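Local coordinates for probable ribonuclease HepT (Haemophilus influenzae, PDB 1JOG), which probably acts as the RNase toxin of a type VII toxin-antitoxin system, neutralised by its cognate antitoxin MntA, probably through AMPylation, at residues A[43-54]-A[118-128]. Numbering follows the deposited sequence.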
loop_
_atom_site.group_PDB
_atom_site.type_symbol
_atom_site.label_atom_id
_atom_site.label_comp_id
_atom_site.label_asym_id
_atom_site.label_seq_id
_atom_site.Cartn_x
_atom_site.Cartn_y
_atom_site.Cartn_z
ATOM N N ILE A 43 -10.215 1.631 6.812
ATOM C CA ILE A 43 -9.043 2.253 7.418
ATOM C C ILE A 43 -7.843 1.791 6.632
ATOM O O ILE A 43 -6.922 2.562 6.411
ATOM C CB ILE A 43 -8.907 1.827 8.921
ATOM C CG1 ILE A 43 -9.873 2.667 9.764
ATOM C CG2 ILE A 43 -7.472 2.067 9.437
ATOM C CD1 ILE A 43 -9.662 2.411 11.243
ATOM N N ALA A 44 -7.828 0.511 6.241
ATOM C CA ALA A 44 -6.751 -0.044 5.392
ATOM C C ALA A 44 -6.671 0.853 4.124
ATOM O O ALA A 44 -5.624 1.328 3.755
ATOM C CB ALA A 44 -7.103 -1.437 4.952
ATOM N N GLY A 45 -7.826 1.120 3.514
ATOM C CA GLY A 45 -7.899 1.914 2.292
ATOM C C GLY A 45 -7.463 3.356 2.418
ATOM O O GLY A 45 -6.816 3.860 1.517
ATOM N N ALA A 46 -7.859 4.001 3.513
ATOM C CA ALA A 46 -7.481 5.390 3.819
ATOM C C ALA A 46 -5.953 5.430 3.974
ATOM O O ALA A 46 -5.345 6.363 3.561
ATOM C CB ALA A 46 -8.134 5.875 5.102
ATOM N N ILE A 47 -5.356 4.360 4.528
ATOM C CA ILE A 47 -3.918 4.321 4.721
ATOM C C ILE A 47 -3.191 4.202 3.340
ATOM O O ILE A 47 -2.145 4.826 3.055
ATOM C CB ILE A 47 -3.525 3.163 5.685
ATOM C CG1 ILE A 47 -3.913 3.571 7.120
ATOM C CG2 ILE A 47 -1.951 3.054 5.841
ATOM C CD1 ILE A 47 -3.318 2.622 8.279
ATOM N N GLN A 48 -3.803 3.435 2.481
ATOM C CA GLN A 48 -3.291 3.223 1.132
ATOM C C GLN A 48 -3.332 4.534 0.382
ATOM O O GLN A 48 -2.462 4.827 -0.429
ATOM C CB GLN A 48 -4.205 2.224 0.396
ATOM C CG GLN A 48 -3.727 2.024 -1.024
ATOM C CD GLN A 48 -2.791 0.880 -1.135
ATOM O OE1 GLN A 48 -2.017 0.561 -0.200
ATOM N NE2 GLN A 48 -2.827 0.235 -2.297
ATOM N N LYS A 49 -4.401 5.290 0.632
ATOM C CA LYS A 49 -4.600 6.518 -0.009
ATOM C C LYS A 49 -3.629 7.517 0.556
ATOM O O LYS A 49 -3.177 8.353 -0.174
ATOM C CB LYS A 49 -6.034 6.975 0.144
ATOM C CG LYS A 49 -6.922 6.255 -0.843
ATOM C CD LYS A 49 -8.373 6.653 -0.653
ATOM C CE LYS A 49 -9.211 6.111 -1.769
ATOM N NZ LYS A 49 -10.541 6.930 -1.826
ATOM N N PHE A 50 -3.307 7.426 1.846
ATOM C CA PHE A 50 -2.327 8.339 2.425
ATOM C C PHE A 50 -0.936 8.153 1.731
ATOM O O PHE A 50 -0.222 9.102 1.429
ATOM C CB PHE A 50 -2.224 8.096 3.923
ATOM C CG PHE A 50 -0.911 8.462 4.489
ATOM C CD1 PHE A 50 0.041 7.483 4.740
ATOM C CD2 PHE A 50 -0.554 9.787 4.625
ATOM C CE1 PHE A 50 1.389 7.797 5.120
ATOM C CE2 PHE A 50 0.769 10.123 4.994
ATOM C CZ PHE A 50 1.733 9.121 5.238
ATOM N N GLU A 51 -0.614 6.903 1.442
ATOM C CA GLU A 51 0.616 6.568 0.804
ATOM C C GLU A 51 0.609 7.208 -0.602
ATOM O O GLU A 51 1.634 7.744 -1.016
ATOM C CB GLU A 51 0.777 5.039 0.726
ATOM C CG GLU A 51 0.828 4.329 2.085
ATOM C CD GLU A 51 0.812 2.812 1.882
ATOM O OE1 GLU A 51 0.523 2.056 2.815
ATOM O OE2 GLU A 51 1.092 2.379 0.759
ATOM N N PHE A 52 -0.518 7.173 -1.333
ATOM C CA PHE A 52 -0.525 7.796 -2.663
ATOM C C PHE A 52 -0.203 9.266 -2.617
ATOM O O PHE A 52 0.664 9.713 -3.366
ATOM C CB PHE A 52 -1.858 7.637 -3.387
ATOM C CG PHE A 52 -2.273 6.196 -3.641
ATOM C CD1 PHE A 52 -3.670 5.841 -3.535
ATOM C CD2 PHE A 52 -1.348 5.202 -3.968
ATOM C CE1 PHE A 52 -4.147 4.500 -3.749
ATOM C CE2 PHE A 52 -1.754 3.826 -4.187
ATOM C CZ PHE A 52 -3.185 3.473 -4.078
ATOM N N VAL A 53 -0.877 10.040 -1.767
ATOM C CA VAL A 53 -0.575 11.498 -1.708
ATOM C C VAL A 53 0.874 11.836 -1.282
ATOM O O VAL A 53 1.534 12.679 -1.849
ATOM C CB VAL A 53 -1.579 12.176 -0.805
ATOM C CG1 VAL A 53 -1.326 13.688 -0.719
ATOM C CG2 VAL A 53 -2.938 11.866 -1.342
ATOM N N TYR A 54 1.365 11.114 -0.301
ATOM C CA TYR A 54 2.720 11.256 0.162
ATOM C C TYR A 54 3.718 11.101 -1.015
ATOM O O TYR A 54 4.566 11.995 -1.286
ATOM C CB TYR A 54 2.998 10.167 1.204
ATOM C CG TYR A 54 4.445 10.053 1.462
ATOM C CD1 TYR A 54 5.107 11.083 2.104
ATOM C CD2 TYR A 54 5.196 9.006 0.970
ATOM C CE1 TYR A 54 6.475 11.100 2.263
ATOM C CE2 TYR A 54 6.602 9.041 1.099
ATOM C CZ TYR A 54 7.212 10.127 1.773
ATOM O OH TYR A 54 8.567 10.208 2.056
ATOM N N ALA A 118 -2.216 0.160 12.582
ATOM C CA ALA A 118 -3.057 0.804 11.613
ATOM C C ALA A 118 -3.866 1.983 12.150
ATOM O O ALA A 118 -4.147 2.961 11.400
ATOM C CB ALA A 118 -4.020 -0.241 10.952
HETATM N N MSE A 119 -4.330 1.881 13.404
HETATM C CA MSE A 119 -5.138 2.972 14.026
HETATM C C MSE A 119 -4.175 4.153 14.282
HETATM O O MSE A 119 -4.501 5.333 14.113
HETATM C CB MSE A 119 -5.690 2.542 15.416
HETATM C CG MSE A 119 -6.806 1.442 15.400
HETATM SE SE MSE A 119 -8.250 1.842 14.209
HETATM C CE MSE A 119 -8.793 3.636 14.617
ATOM N N ALA A 120 -2.975 3.800 14.722
ATOM C CA ALA A 120 -1.990 4.815 15.054
ATOM C C ALA A 120 -1.634 5.624 13.786
ATOM O O ALA A 120 -1.530 6.856 13.828
ATOM C CB ALA A 120 -0.762 4.154 15.657
ATOM N N VAL A 121 -1.496 4.952 12.649
ATOM C CA VAL A 121 -1.156 5.673 11.451
ATOM C C VAL A 121 -2.370 6.472 10.976
ATOM O O VAL A 121 -2.251 7.608 10.493
ATOM C CB VAL A 121 -0.643 4.688 10.356
ATOM C CG1 VAL A 121 -0.632 5.343 8.954
ATOM C CG2 VAL A 121 0.743 4.221 10.739
ATOM N N TYR A 122 -3.552 5.924 11.170
ATOM C CA TYR A 122 -4.718 6.630 10.645
ATOM C C TYR A 122 -4.965 7.920 11.408
ATOM O O TYR A 122 -5.326 8.942 10.858
ATOM C CB TYR A 122 -5.917 5.709 10.681
ATOM C CG TYR A 122 -7.212 6.357 10.208
ATOM C CD1 TYR A 122 -7.524 6.395 8.852
ATOM C CD2 TYR A 122 -8.056 7.024 11.101
ATOM C CE1 TYR A 122 -8.663 7.130 8.360
ATOM C CE2 TYR A 122 -9.229 7.755 10.652
ATOM C CZ TYR A 122 -9.512 7.795 9.263
ATOM O OH TYR A 122 -10.639 8.441 8.761
ATOM N N ALA A 123 -4.747 7.858 12.700
ATOM C CA ALA A 123 -4.924 9.011 13.549
ATOM C C ALA A 123 -4.040 10.211 13.083
ATOM O O ALA A 123 -4.286 11.364 13.413
ATOM C CB ALA A 123 -4.525 8.613 14.994
ATOM N N GLN A 124 -2.951 9.921 12.395
ATOM C CA GLN A 124 -2.045 10.965 11.967
ATOM C C GLN A 124 -2.491 11.570 10.641
ATOM O O GLN A 124 -1.926 12.563 10.220
ATOM C CB GLN A 124 -0.583 10.384 11.843
ATOM C CG GLN A 124 0.018 9.726 13.092
ATOM C CD GLN A 124 1.410 9.039 12.879
ATOM O OE1 GLN A 124 2.219 9.475 12.060
ATOM N NE2 GLN A 124 1.686 7.977 13.655
ATOM N N ILE A 125 -3.547 11.026 10.021
ATOM C CA ILE A 125 -3.970 11.515 8.708
ATOM C C ILE A 125 -4.504 12.928 8.595
ATOM O O ILE A 125 -4.225 13.587 7.581
ATOM C CB ILE A 125 -4.900 10.500 8.038
ATOM C CG1 ILE A 125 -4.053 9.289 7.701
ATOM C CG2 ILE A 125 -5.615 11.051 6.780
ATOM C CD1 ILE A 125 -4.877 8.122 7.237
ATOM N N ASP A 126 -5.258 13.379 9.605
ATOM C CA ASP A 126 -5.783 14.746 9.702
ATOM C C ASP A 126 -4.656 15.799 9.527
ATOM O O ASP A 126 -4.824 16.745 8.770
ATOM C CB ASP A 126 -6.347 14.974 11.093
ATOM C CG ASP A 126 -7.500 14.073 11.399
ATOM O OD1 ASP A 126 -8.486 14.126 10.644
ATOM O OD2 ASP A 126 -7.422 13.312 12.397
ATOM N N ASP A 127 -3.540 15.632 10.251
ATOM C CA ASP A 127 -2.429 16.565 10.157
ATOM C C ASP A 127 -1.848 16.436 8.759
ATOM O O ASP A 127 -1.551 17.414 8.100
ATOM C CB ASP A 127 -1.339 16.272 11.196
ATOM C CG ASP A 127 0.022 16.998 10.874
ATOM O OD1 ASP A 127 1.158 16.396 11.031
ATOM O OD2 ASP A 127 -0.050 18.193 10.461
ATOM N N PHE A 128 -1.720 15.200 8.292
ATOM C CA PHE A 128 -1.178 15.015 6.977
ATOM C C PHE A 128 -2.032 15.819 6.032
ATOM O O PHE A 128 -1.535 16.526 5.176
ATOM C CB PHE A 128 -1.180 13.545 6.510
ATOM C CG PHE A 128 -0.599 13.379 5.129
ATOM C CD1 PHE A 128 0.774 13.495 4.936
ATOM C CD2 PHE A 128 -1.408 13.134 4.039
ATOM C CE1 PHE A 128 1.342 13.349 3.650
ATOM C CE2 PHE A 128 -0.869 12.985 2.757
ATOM C CZ PHE A 128 0.517 13.087 2.558
#
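F50 drives the edge of its ring into the face of F128 in a T-shaped pair, a worked example of how helices can be joined mainly by apolar side chains. The ring centroids stand 4.6 Å apart with planes at 82°, and F50 CE2 sits over the centre of the F128 ring. F128 reaches this place because its CG is anti to the backbone N (chi1 -180°), which sends the ring across to the turn of F50, V53 and Y54. There V53 closes on its edge, V53 CG1 lying 3.6 Å from F128 CE2, while the backbone of Y54 approaches the same ring obliquely.

One turn back, the CD1 end of I125 rests near A46 O and F50 CB. A46 in turn presents its methyl group to the edge of the Y122 ring, with A46 CB 3.5 Å from Y122 CE1. I43 touches Y122 CB through CG2, with its CG1 on the face side of that ring. I47 aims CD1 at the turn around A118 and V121 of helix 115-123, where it meets A118 CB at 4.0 Å and V121 CG1 at 3.9 Å. At the more open end, selenomethionine M119 bends at chi2 to bring SE to I43 CD1, and a further bend at chi3 sets CE near the same atom.

The axes of 43-54 and 118-123 run 9.8 Å apart at closest approach and cross at 52°. Further out, helix 8-26 packs on A46, Y122 and I125, whereas Y102 of helix 96-106 adds a second edge-to-face partner to F128. Y54 also touches R106, probably an active-site residue by analogy with relatives, and E51 OE1 is hydrogen-bonded to T109 OG1 of the RX(4)HXY motif. The arrangement thus belongs to the buried core of the all-helical HepT fold, where the long helix 36-68 packs against the C-terminal helices close to the probable RNase site.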